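Local coordinates for protein UDP-4-amino-4,6-dideoxy-N-acetyl-beta-L-altrosamine transaminase (Helicobacter pylori, PDB 2FNU) that transfers an amino group from glutamate to a UDP-linked 4-keto sugar, the second step in making pseudaminic acid for flagellin, using pyridoxal phosphate, at residues Lys26-Gly31 / Asn232-Ala237; Leu63-Ser68 / Leu92-Thr97; Lys205-His210 / Ile225-Arg230. All coordinates share one frame; numbering follows the deposited sequence.

Contact 1: residues Lys26-Gly31 / Asn232-Ala237; sequences KQLTQG and NEIQSA. With UD1 (uridine-diphosphate-N-acetylglucosamine), chain D.
The backbone N of E233 binds the carbonyl O of L28 at 2.8 Å with an N-H...O angle of 158°, joining the first turn of helix 233-244 to the uracil-binding loop of this DegT/DnrJ/EryC1-family aminotransferase. N232, at the N-cap position, sets its CB 3.4 Å from that same L28 O and crosses the T29 side chain at about a right angle. E233 carries most of the remaining contact. A bend at chi2 (-76°) folds its chain over the loop, with CG 3.5 Å from Q27 O and the carboxylate against the backbone of G31. Its two oxygens take the amides of R33 and S34 at the start of helix 32-45, an arrangement likely to stabilise the negative charge. A water also donates to E233 OE2, at 2.7 Å, and to Q27 O.

Beyond this shell the loop meets the nucleotide. K26 O accepts from N3 of the uracil at 2.6 Å. Uracil O4 accepts from L28 N, 2.8 Å away, and also from the backbone N of T29; L28 thus uses its N for the ligand and its O for the helix. The Q27 amide lies over one face of the base, CD 3.6 Å from C4, and its NE2 is tethered to Q30 O. The second subunit adds E189, bound to T29 OG1, and H180, bound to Q30 OE1. From the other end of that amide, Q30 NE2 reaches O2B of the diphosphate at 3.0 Å, nearly straight at 167°.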
loop_
_atom_site.group_PDB
_atom_site.type_symbol
_atom_site.label_atom_id
_atom_site.label_comp_id
_atom_site.label_asym_id
_atom_site.label_seq_id
_atom_site.Cartn_x
_atom_site.Cartn_y
_atom_site.Cartn_z
ATOM N N LYS B 26 7.929 20.362 -1.114
ATOM C CA LYS B 26 6.827 20.251 -0.169
ATOM C C LYS B 26 5.796 19.204 -0.612
ATOM O O LYS B 26 4.832 18.936 0.112
ATOM C CB LYS B 26 6.117 21.603 -0.023
ATOM C CG LYS B 26 7.014 22.752 0.415
ATOM C CD LYS B 26 7.630 22.484 1.769
ATOM C CE LYS B 26 8.437 23.685 2.258
ATOM N NZ LYS B 26 9.429 23.273 3.303
ATOM N N GLN B 27 5.990 18.615 -1.792
ATOM C CA GLN B 27 5.006 17.673 -2.321
ATOM C C GLN B 27 5.611 16.274 -2.339
ATOM O O GLN B 27 6.311 15.895 -3.281
ATOM C CB GLN B 27 4.533 18.105 -3.715
ATOM C CG GLN B 27 3.196 17.492 -4.148
ATOM C CD GLN B 27 2.010 17.902 -3.259
ATOM O OE1 GLN B 27 2.047 18.922 -2.561
ATOM N NE2 GLN B 27 0.953 17.101 -3.289
ATOM N N LEU B 28 5.350 15.516 -1.277
ATOM C CA LEU B 28 5.947 14.185 -1.126
ATOM C C LEU B 28 5.024 13.088 -1.627
ATOM O O LEU B 28 5.454 11.944 -1.765
ATOM C CB LEU B 28 6.257 13.879 0.346
ATOM C CG LEU B 28 7.330 14.758 0.993
ATOM C CD1 LEU B 28 7.565 14.332 2.419
ATOM C CD2 LEU B 28 8.654 14.707 0.229
ATOM N N THR B 29 3.761 13.425 -1.844
ATOM C CA THR B 29 2.805 12.482 -2.428
ATOM C C THR B 29 1.740 13.218 -3.249
ATOM O O THR B 29 1.649 14.456 -3.202
ATOM C CB THR B 29 2.220 11.521 -1.364
ATOM O OG1 THR B 29 1.570 10.425 -2.030
ATOM C CG2 THR B 29 1.241 12.238 -0.414
ATOM N N GLN B 30 0.967 12.471 -4.030
ATOM C CA GLN B 30 -0.117 13.069 -4.811
ATOM C C GLN B 30 0.390 14.264 -5.627
ATOM O O GLN B 30 -0.204 15.356 -5.602
ATOM C CB GLN B 30 -1.238 13.508 -3.863
ATOM C CG GLN B 30 -1.868 12.360 -3.065
ATOM C CD GLN B 30 -2.673 12.886 -1.900
ATOM O OE1 GLN B 30 -2.109 13.353 -0.889
ATOM N NE2 GLN B 30 -3.986 12.840 -2.037
ATOM N N GLY B 31 1.504 14.046 -6.320
ATOM C CA GLY B 31 2.186 15.115 -7.027
ATOM C C GLY B 31 2.447 14.812 -8.491
ATOM O O GLY B 31 1.837 13.912 -9.086
ATOM N N ASN B 232 4.019 7.170 -3.695
ATOM C CA ASN B 232 4.352 8.559 -3.367
ATOM C C ASN B 232 5.392 9.152 -4.326
ATOM O O ASN B 232 5.861 8.468 -5.249
ATOM C CB ASN B 232 4.796 8.661 -1.904
ATOM C CG ASN B 232 5.999 7.796 -1.601
ATOM O OD1 ASN B 232 5.926 6.821 -0.835
ATOM N ND2 ASN B 232 7.107 8.122 -2.230
ATOM N N GLU B 233 5.743 10.427 -4.121
ATOM C CA GLU B 233 6.627 11.123 -5.059
ATOM C C GLU B 233 8.070 10.659 -4.960
ATOM O O GLU B 233 8.808 10.716 -5.945
ATOM C CB GLU B 233 6.563 12.638 -4.850
ATOM C CG GLU B 233 5.216 13.215 -5.173
ATOM C CD GLU B 233 4.992 13.307 -6.667
ATOM O OE1 GLU B 233 4.322 12.414 -7.220
ATOM O OE2 GLU B 233 5.515 14.254 -7.290
ATOM N N ILE B 234 8.487 10.233 -3.774
ATOM C CA ILE B 234 9.861 9.770 -3.586
ATOM C C ILE B 234 10.056 8.525 -4.459
ATOM O O ILE B 234 10.997 8.441 -5.246
ATOM C CB ILE B 234 10.140 9.433 -2.116
ATOM C CG1 ILE B 234 9.972 10.683 -1.224
ATOM C CG2 ILE B 234 11.547 8.857 -1.954
ATOM C CD1 ILE B 234 9.961 10.344 0.277
ATOM N N GLN B 235 9.118 7.584 -4.366
ATOM C CA GLN B 235 9.228 6.335 -5.111
ATOM C C GLN B 235 8.998 6.565 -6.593
ATOM O O GLN B 235 9.587 5.877 -7.417
ATOM C CB GLN B 235 8.164 5.360 -4.658
ATOM C CG GLN B 235 8.218 4.949 -3.241
ATOM C CD GLN B 235 6.957 4.177 -2.876
ATOM O OE1 GLN B 235 7.015 2.973 -2.644
ATOM N NE2 GLN B 235 5.799 4.867 -2.863
ATOM N N SER B 236 8.116 7.503 -6.941
ATOM C CA SER B 236 7.862 7.809 -8.356
ATOM C C SER B 236 9.099 8.407 -9.028
ATOM O O SER B 236 9.386 8.133 -10.199
ATOM C CB SER B 236 6.683 8.772 -8.485
ATOM O OG SER B 236 5.488 8.148 -8.048
ATOM N N ALA B 237 9.839 9.231 -8.293
ATOM C CA ALA B 237 11.088 9.787 -8.828
ATOM C C ALA B 237 12.095 8.672 -9.074
ATOM O O ALA B 237 12.788 8.653 -10.098
ATOM C CB ALA B 237 11.674 10.792 -7.827
HETATM C "C1'" UD1 D . -7.248 13.972 2.879
HETATM C "C2'" UD1 D . -7.751 14.524 4.217
HETATM C "C3'" UD1 D . -6.686 14.421 5.305
HETATM C "C4'" UD1 D . -6.084 13.018 5.352
HETATM C "C5'" UD1 D . -5.590 12.527 3.984
HETATM C "C6'" UD1 D . -4.271 13.186 3.577
HETATM C "C7'" UD1 D . -9.462 16.243 3.821
HETATM C "C8'" UD1 D . -9.791 17.694 3.602
HETATM N "N2'" UD1 D . -8.173 15.917 4.017
HETATM O "O1'" UD1 D . -6.358 14.933 2.324
HETATM O "O3'" UD1 D . -7.280 14.672 6.592
HETATM O "O5'" UD1 D . -6.601 12.682 2.982
HETATM O "O7'" UD1 D . -10.341 15.407 3.835
HETATM N N1 UD1 D . 0.308 18.742 0.862
HETATM C C2 UD1 D . 1.708 18.913 0.929
HETATM N N3 UD1 D . 2.514 17.898 0.567
HETATM C C4 UD1 D . 2.021 16.724 0.125
HETATM C C5 UD1 D . 0.650 16.495 0.028
HETATM C C6 UD1 D . -0.220 17.514 0.402
HETATM O O2 UD1 D . 2.198 20.006 1.327
HETATM O O4 UD1 D . 2.807 15.821 -0.211
HETATM C C1B UD1 D . -0.566 19.866 1.239
HETATM C C2B UD1 D . -0.675 20.749 0.002
HETATM O "O2'" UD1 D . -0.591 22.125 0.388
HETATM C C3B UD1 D . -2.044 20.420 -0.558
HETATM C C4B UD1 D . -2.842 20.070 0.681
HETATM O O4B UD1 D . -1.900 19.445 1.565
HETATM O O3B UD1 D . -2.645 21.514 -1.260
HETATM C C5B UD1 D . -3.967 19.115 0.324
HETATM O O5B UD1 D . -4.632 18.803 1.542
HETATM P PA UD1 D . -6.052 18.037 1.539
HETATM O O1A UD1 D . -6.355 17.687 2.985
HETATM O O2A UD1 D . -7.021 18.869 0.725
HETATM O O3A UD1 D . -5.618 16.701 0.717
HETATM P PB UD1 D . -6.422 15.301 0.763
HETATM O O1B UD1 D . -7.874 15.541 0.361
HETATM O O2B UD1 D . -5.576 14.275 0.029
HETATM O O HOH W 1 6.983 16.075 -5.951
#

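Contact 2: residues Leu63-Ser68 / Leu92-Thr97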
loop_
_atom_site.group_PDB
_atom_site.type_symbol
_atom_site.label_atom_id
_atom_site.label_comp_id
_atom_site.label_asym_id
_atom_site.label_seq_id
_atom_site.Cartn_x
_atom_site.Cartn_y
_atom_site.Cartn_z
ATOM N N LEU B 63 -7.141 -4.371 -10.054
ATOM C CA LEU B 63 -7.544 -4.930 -11.346
ATOM C C LEU B 63 -8.657 -5.978 -11.176
ATOM O O LEU B 63 -9.687 -5.920 -11.880
ATOM C CB LEU B 63 -6.336 -5.541 -12.073
ATOM C CG LEU B 63 -6.695 -6.260 -13.385
ATOM C CD1 LEU B 63 -7.433 -5.344 -14.377
ATOM C CD2 LEU B 63 -5.369 -6.772 -13.989
ATOM N N TYR B 64 -8.460 -6.939 -10.275
ATOM C CA TYR B 64 -9.430 -8.022 -10.142
ATOM C C TYR B 64 -10.794 -7.513 -9.689
ATOM O O TYR B 64 -11.824 -8.072 -10.086
ATOM C CB TYR B 64 -8.934 -9.045 -9.120
ATOM C CG TYR B 64 -7.705 -9.866 -9.518
ATOM C CD1 TYR B 64 -6.988 -10.551 -8.549
ATOM C CD2 TYR B 64 -7.283 -9.975 -10.861
ATOM C CE1 TYR B 64 -5.895 -11.353 -8.869
ATOM C CE2 TYR B 64 -6.182 -10.757 -11.205
ATOM C CZ TYR B 64 -5.490 -11.459 -10.187
ATOM O OH TYR B 64 -4.404 -12.258 -10.482
ATOM N N ARG B 65 -10.802 -6.477 -8.852
ATOM C CA ARG B 65 -12.052 -5.944 -8.316
ATOM C C ARG B 65 -12.793 -5.123 -9.355
ATOM O O ARG B 65 -14.024 -4.981 -9.279
ATOM C CB ARG B 65 -11.790 -5.067 -7.076
ATOM C CG ARG B 65 -11.479 -5.872 -5.799
ATOM C CD ARG B 65 -12.738 -6.531 -5.178
ATOM N NE ARG B 65 -13.741 -5.523 -4.811
ATOM C CZ ARG B 65 -13.691 -4.779 -3.701
ATOM N NH1 ARG B 65 -12.717 -4.944 -2.803
ATOM N NH2 ARG B 65 -14.629 -3.857 -3.498
ATOM N N ASN B 66 -12.059 -4.571 -10.320
ATOM C CA ASN B 66 -12.647 -3.558 -11.203
ATOM C C ASN B 66 -12.836 -3.952 -12.665
ATOM O O ASN B 66 -13.581 -3.272 -13.387
ATOM C CB ASN B 66 -11.865 -2.238 -11.111
ATOM C CG ASN B 66 -12.047 -1.559 -9.765
ATOM O OD1 ASN B 66 -11.193 -1.665 -8.870
ATOM N ND2 ASN B 66 -13.161 -0.878 -9.602
ATOM N N PHE B 67 -12.187 -5.028 -13.117
ATOM C CA PHE B 67 -12.311 -5.382 -14.546
ATOM C C PHE B 67 -13.754 -5.717 -14.909
ATOM O O PHE B 67 -14.164 -5.555 -16.060
ATOM C CB PHE B 67 -11.324 -6.498 -14.947
ATOM C CG PHE B 67 -11.785 -7.887 -14.598
ATOM C CD1 PHE B 67 -12.298 -8.739 -15.590
ATOM C CD2 PHE B 67 -11.667 -8.367 -13.289
ATOM C CE1 PHE B 67 -12.729 -10.024 -15.264
ATOM C CE2 PHE B 67 -12.081 -9.648 -12.957
ATOM C CZ PHE B 67 -12.614 -10.489 -13.959
ATOM N N SER B 68 -14.491 -6.157 -13.901
ATOM C CA SER B 68 -15.908 -6.501 -14.012
ATOM C C SER B 68 -16.552 -6.372 -12.655
ATOM O O SER B 68 -15.886 -6.544 -11.625
ATOM C CB SER B 68 -16.067 -7.953 -14.464
ATOM O OG SER B 68 -17.451 -8.263 -14.615
ATOM N N LEU B 92 -8.907 -14.633 -4.492
ATOM C CA LEU B 92 -9.751 -14.984 -3.336
ATOM C C LEU B 92 -10.344 -13.725 -2.717
ATOM O O LEU B 92 -11.526 -13.699 -2.389
ATOM C CB LEU B 92 -8.956 -15.754 -2.277
ATOM C CG LEU B 92 -8.449 -17.146 -2.685
ATOM C CD1 LEU B 92 -7.722 -17.800 -1.519
ATOM C CD2 LEU B 92 -9.582 -18.054 -3.190
ATOM N N GLU B 93 -9.528 -12.675 -2.581
ATOM C CA GLU B 93 -10.019 -11.445 -1.969
ATOM C C GLU B 93 -11.050 -10.724 -2.829
ATOM O O GLU B 93 -11.769 -9.848 -2.337
ATOM C CB GLU B 93 -8.857 -10.503 -1.631
ATOM C CG GLU B 93 -8.084 -10.949 -0.399
ATOM C CD GLU B 93 -8.834 -10.576 0.886
ATOM O OE1 GLU B 93 -9.586 -11.425 1.436
ATOM O OE2 GLU B 93 -8.704 -9.404 1.311
ATOM N N SER B 94 -11.109 -11.076 -4.112
ATOM C CA SER B 94 -12.043 -10.454 -5.029
ATOM C C SER B 94 -13.262 -11.346 -5.273
ATOM O O SER B 94 -14.125 -11.000 -6.075
ATOM C CB SER B 94 -11.329 -10.111 -6.338
ATOM O OG SER B 94 -10.261 -9.212 -6.059
ATOM N N GLY B 95 -13.318 -12.491 -4.586
ATOM C CA GLY B 95 -14.498 -13.365 -4.650
ATOM C C GLY B 95 -14.343 -14.543 -5.589
ATOM O O GLY B 95 -15.247 -15.388 -5.678
ATOM N N TYR B 96 -13.210 -14.612 -6.283
ATOM C CA TYR B 96 -13.017 -15.629 -7.322
ATOM C C TYR B 96 -12.379 -16.916 -6.833
ATOM O O TYR B 96 -11.538 -16.912 -5.929
ATOM C CB TYR B 96 -12.172 -15.047 -8.479
ATOM C CG TYR B 96 -12.926 -13.975 -9.235
ATOM C CD1 TYR B 96 -12.689 -12.621 -8.997
ATOM C CD2 TYR B 96 -13.930 -14.315 -10.167
ATOM C CE1 TYR B 96 -13.414 -11.632 -9.675
ATOM C CE2 TYR B 96 -14.647 -13.326 -10.852
ATOM C CZ TYR B 96 -14.396 -11.995 -10.605
ATOM O OH TYR B 96 -15.125 -11.035 -11.272
ATOM N N THR B 97 -12.783 -18.024 -7.451
ATOM C CA THR B 97 -12.144 -19.327 -7.250
ATOM C C THR B 97 -11.106 -19.530 -8.348
ATOM O O THR B 97 -11.459 -19.499 -9.525
ATOM C CB THR B 97 -13.198 -20.441 -7.340
ATOM O OG1 THR B 97 -14.079 -20.342 -6.217
ATOM C CG2 THR B 97 -12.551 -21.830 -7.352
HETATM O O HOH W 2 -14.582 -8.560 -10.294
HETATM O O HOH W 3 -11.440 -7.264 -1.655
#
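Y64 lays its CB against S94 OG at 3.3 Å, where helix 56-66 passes the end of helix 86-93, which terminates in a Schellman motif. There G95 has positive phi (100°) and its N bonds back to L92 O. The S94 hydroxyl sits at the edge of the Y64 ring, near its plane, and is bonded back to M90 O in the last turn of helix 86-93; Y64 OH is bonded nearer the start of that helix, to T87 O.

R65 follows, touching S94 OG with CG at 3.6 Å. Its chain curls through bends at chi2 and chi3, and a water that donates to E93 O at 2.7 Å is only weakly bonded to R65 NH1. The salt bridge of that NH1 is to E93 of the second subunit, which places this edge of the contact at the dimer interface.

F67 swings its ring toward Y96, its CG lying between the backbone N and carbonyl carbon (chi1 81°). The rings come from opposite directions and meet obliquely, planes 39° apart and centroids 6.0 Å apart, with F67 CE2 4.0 Å from Y96 CZ. F70 meets the Y96 ring edge-to-face. S68 completes the join through its carbonyl: a single water donates to S68 O and to Y64 O, and accepts the hydroxyl proton of Y96, its oxygen in the plane of that ring and 2.7 Å from Y96 OH.

Contact 3: residues Lys205-His210 / Ile225-Arg230. With PMP (4'-deoxy-4'-aminopyridoxal-5'-phosphate), chain C.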
loop_
_atom_site.group_PDB
_atom_site.type_symbol
_atom_site.label_atom_id
_atom_site.label_comp_id
_atom_site.label_asym_id
_atom_site.label_seq_id
_atom_site.Cartn_x
_atom_site.Cartn_y
_atom_site.Cartn_z
ATOM N N LYS B 205 -8.418 4.036 -11.010
ATOM C CA LYS B 205 -7.856 5.261 -10.473
ATOM C C LYS B 205 -8.605 5.722 -9.224
ATOM O O LYS B 205 -7.982 6.081 -8.221
ATOM C CB LYS B 205 -7.855 6.339 -11.564
ATOM C CG LYS B 205 -7.146 7.630 -11.213
ATOM C CD LYS B 205 -7.213 8.578 -12.426
ATOM C CE LYS B 205 -6.437 9.852 -12.189
ATOM N NZ LYS B 205 -6.291 10.588 -13.478
ATOM N N LEU B 206 -9.934 5.684 -9.265
ATOM C CA LEU B 206 -10.713 6.031 -8.076
ATOM C C LEU B 206 -10.498 5.011 -6.951
ATOM O O LEU B 206 -10.386 5.393 -5.771
ATOM C CB LEU B 206 -12.194 6.147 -8.423
ATOM C CG LEU B 206 -12.522 7.345 -9.307
ATOM C CD1 LEU B 206 -13.858 7.109 -9.970
ATOM C CD2 LEU B 206 -12.528 8.629 -8.456
ATOM N N PHE B 207 -10.432 3.728 -7.318
ATOM C CA PHE B 207 -10.288 2.653 -6.310
ATOM C C PHE B 207 -8.974 2.786 -5.555
ATOM O O PHE B 207 -8.887 2.421 -4.369
ATOM C CB PHE B 207 -10.358 1.307 -7.013
ATOM C CG PHE B 207 -10.472 0.113 -6.093
ATOM C CD1 PHE B 207 -9.326 -0.607 -5.712
ATOM C CD2 PHE B 207 -11.729 -0.340 -5.668
ATOM C CE1 PHE B 207 -9.436 -1.752 -4.915
ATOM C CE2 PHE B 207 -11.849 -1.464 -4.870
ATOM C CZ PHE B 207 -10.700 -2.169 -4.490
ATOM N N ARG B 208 -7.955 3.302 -6.244
ATOM C CA ARG B 208 -6.627 3.512 -5.661
ATOM C C ARG B 208 -6.607 4.585 -4.561
ATOM O O ARG B 208 -5.715 4.596 -3.712
ATOM C CB ARG B 208 -5.648 3.885 -6.781
ATOM C CG ARG B 208 -4.209 4.150 -6.313
ATOM C CD ARG B 208 -3.283 4.548 -7.472
ATOM N NE ARG B 208 -3.716 5.824 -8.057
ATOM C CZ ARG B 208 -3.142 6.406 -9.105
ATOM N NH1 ARG B 208 -2.072 5.856 -9.696
ATOM N NH2 ARG B 208 -3.626 7.564 -9.547
ATOM N N SER B 209 -7.569 5.514 -4.622
ATOM C CA SER B 209 -7.553 6.681 -3.737
ATOM C C SER B 209 -8.966 7.060 -3.292
ATOM O O SER B 209 -9.536 8.089 -3.719
ATOM C CB SER B 209 -6.848 7.869 -4.410
ATOM O OG SER B 209 -6.514 8.888 -3.467
ATOM N N HIS B 210 -9.520 6.219 -2.421
ATOM C CA HIS B 210 -10.710 6.544 -1.631
ATOM C C HIS B 210 -12.043 6.680 -2.358
ATOM O O HIS B 210 -13.054 6.974 -1.697
ATOM C CB HIS B 210 -10.461 7.822 -0.816
ATOM C CG HIS B 210 -9.216 7.758 0.008
ATOM N ND1 HIS B 210 -9.052 6.838 1.025
ATOM C CD2 HIS B 210 -8.070 8.478 -0.045
ATOM C CE1 HIS B 210 -7.852 7.000 1.565
ATOM N NE2 HIS B 210 -7.234 7.985 0.929
ATOM N N ILE B 225 -16.363 2.890 -3.195
ATOM C CA ILE B 225 -15.241 2.899 -2.247
ATOM C C ILE B 225 -13.895 2.910 -2.964
ATOM O O ILE B 225 -13.780 2.638 -4.163
ATOM C CB ILE B 225 -15.247 1.723 -1.184
ATOM C CG1 ILE B 225 -15.105 0.364 -1.860
ATOM C CG2 ILE B 225 -16.454 1.777 -0.222
ATOM C CD1 ILE B 225 -13.656 -0.038 -2.113
ATOM N N GLY B 226 -12.871 3.276 -2.207
ATOM C CA GLY B 226 -11.511 3.054 -2.643
ATOM C C GLY B 226 -10.647 2.969 -1.404
ATOM O O GLY B 226 -11.137 3.064 -0.263
ATOM N N HIS B 227 -9.355 2.790 -1.662
ATOM C CA HIS B 227 -8.352 2.538 -0.630
ATOM C C HIS B 227 -7.295 3.632 -0.712
ATOM O O HIS B 227 -7.536 4.690 -1.287
ATOM C CB HIS B 227 -7.733 1.153 -0.876
ATOM C CG HIS B 227 -8.706 0.026 -0.705
ATOM N ND1 HIS B 227 -8.687 -0.796 0.397
ATOM C CD2 HIS B 227 -9.721 -0.426 -1.493
ATOM C CE1 HIS B 227 -9.655 -1.690 0.303
ATOM N NE2 HIS B 227 -10.300 -1.490 -0.832
ATOM N N ASN B 228 -6.139 3.423 -0.090
ATOM C CA ASN B 228 -4.994 4.303 -0.358
ATOM C C ASN B 228 -3.833 3.394 -0.717
ATOM O O ASN B 228 -3.091 2.928 0.167
ATOM C CB ASN B 228 -4.629 5.187 0.851
ATOM C CG ASN B 228 -3.400 6.063 0.604
ATOM O OD1 ASN B 228 -3.035 6.901 1.457
ATOM N ND2 ASN B 228 -2.753 5.879 -0.524
ATOM N N PHE B 229 -3.758 3.097 -2.018
ATOM C CA PHE B 229 -2.682 2.294 -2.600
ATOM C C PHE B 229 -1.764 3.184 -3.446
ATOM O O PHE B 229 -1.155 2.728 -4.408
ATOM C CB PHE B 229 -3.266 1.189 -3.490
ATOM C CG PHE B 229 -4.168 0.211 -2.770
ATOM C CD1 PHE B 229 -3.974 -0.117 -1.427
ATOM C CD2 PHE B 229 -5.153 -0.460 -3.491
ATOM C CE1 PHE B 229 -4.804 -1.056 -0.793
ATOM C CE2 PHE B 229 -5.985 -1.395 -2.865
ATOM C CZ PHE B 229 -5.802 -1.706 -1.532
ATOM N N ARG B 230 -1.670 4.462 -3.095
ATOM C CA ARG B 230 -0.902 5.395 -3.925
ATOM C C ARG B 230 0.590 5.127 -3.823
ATOM O O ARG B 230 1.098 4.657 -2.784
ATOM C CB ARG B 230 -1.203 6.832 -3.505
ATOM C CG ARG B 230 -2.671 7.229 -3.709
ATOM C CD ARG B 230 -2.888 8.712 -3.477
ATOM N NE ARG B 230 -2.537 9.123 -2.108
ATOM C CZ ARG B 230 -3.404 9.497 -1.164
ATOM N NH1 ARG B 230 -4.722 9.534 -1.391
ATOM N NH2 ARG B 230 -2.941 9.884 0.022
HETATM N N1 PMP C . -8.242 8.523 9.112
HETATM C C2 PMP C . -8.239 9.885 9.201
HETATM C C2A PMP C . -8.854 10.486 10.443
HETATM C C3 PMP C . -7.508 10.650 8.291
HETATM O O3 PMP C . -7.349 11.994 8.503
HETATM C C4 PMP C . -6.974 10.021 7.155
HETATM C C4A PMP C . -6.336 10.802 6.027
HETATM N N4A PMP C . -6.797 12.175 5.986
HETATM C C5 PMP C . -7.017 8.632 7.069
HETATM C C6 PMP C . -7.657 7.891 8.042
HETATM C C5A PMP C . -6.322 7.879 5.942
HETATM O O4P PMP C . -4.920 7.922 6.179
HETATM P P PMP C . -3.873 7.700 4.974
HETATM O O1P PMP C . -3.915 8.991 4.189
HETATM O O2P PMP C . -2.536 7.478 5.645
HETATM O O3P PMP C . -4.343 6.529 4.130
HETATM O O HOH W 4 -11.070 5.025 1.660
HETATM O O HOH W 5 -5.080 9.651 1.975
#
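The phosphate end of the cofactor site, shared between two subunits, is where H210 and R230 meet, with the end of helix 198-208 packed on the loop 225-230. Three backbone bonds hold the segments together. H227 N donates to F207 O at 2.8 Å and F229 N to R208 O at 3.0 Å, each donor tilted somewhat from the carbonyl plane. In return H210 N reaches H227 O at 2.7 Å, in the carbonyl plane and on a lone pair. The same oxygen lies over one face of the H210 imidazole, 3.5 Å above its plane and offset toward the rim.

These bonds surround a single beta bridge between S209 and N228, by which the irregular loop leading to helix 233-244 is fastened to the residues at the end of helix 198-208. On one flank the F207 ring, its CG anti to the backbone N (chi1 -170°), lies alongside H227 and I225. H227 CD2 comes over a face of the phenyl, 3.6 Å from F207 CZ, while the two ring planes meet obliquely at 47°; I225 CD1 touches F207 CE2, also at 3.6 Å. H227 NE2 is bonded to E93 of the second subunit, and the R208 guanidinium turns to a salt bridge with E38.

On the other flank R230 NH1 donates to S209 OG at 2.8 Å (152°), with the hydroxyl in the guanidinium plane. R230 NE forms a salt bridge with E189 of the second subunit, so two different edges of the group fix its rotation. R230 NH2 donates to a water that is also bonded to H210 NE2 and lies 2.6 Å from O1P of the cofactor phosphate.

How the contacts relate
Contacts 1 and 3 line one active site: the UDP-sugar held by 26-31 and the cofactor whose phosphate lies beside 225-230 are joined as an external aldimine, with cofactor N4A 1.3 Å from sugar C4'. The two contacts touch where Q30 CG lies 3.4 Å from R230 NE, and E189 of the second subunit bonds to both T29 and R230. Contact 2 is more distant, its nearest atoms about 17 Å from those of contact 1. It does meet contact 3, with R65 NH1 3.8 Å from F207 CZ. E93 of the second subunit ties this pair together, binding R65 of contact 2 and H227 of contact 3.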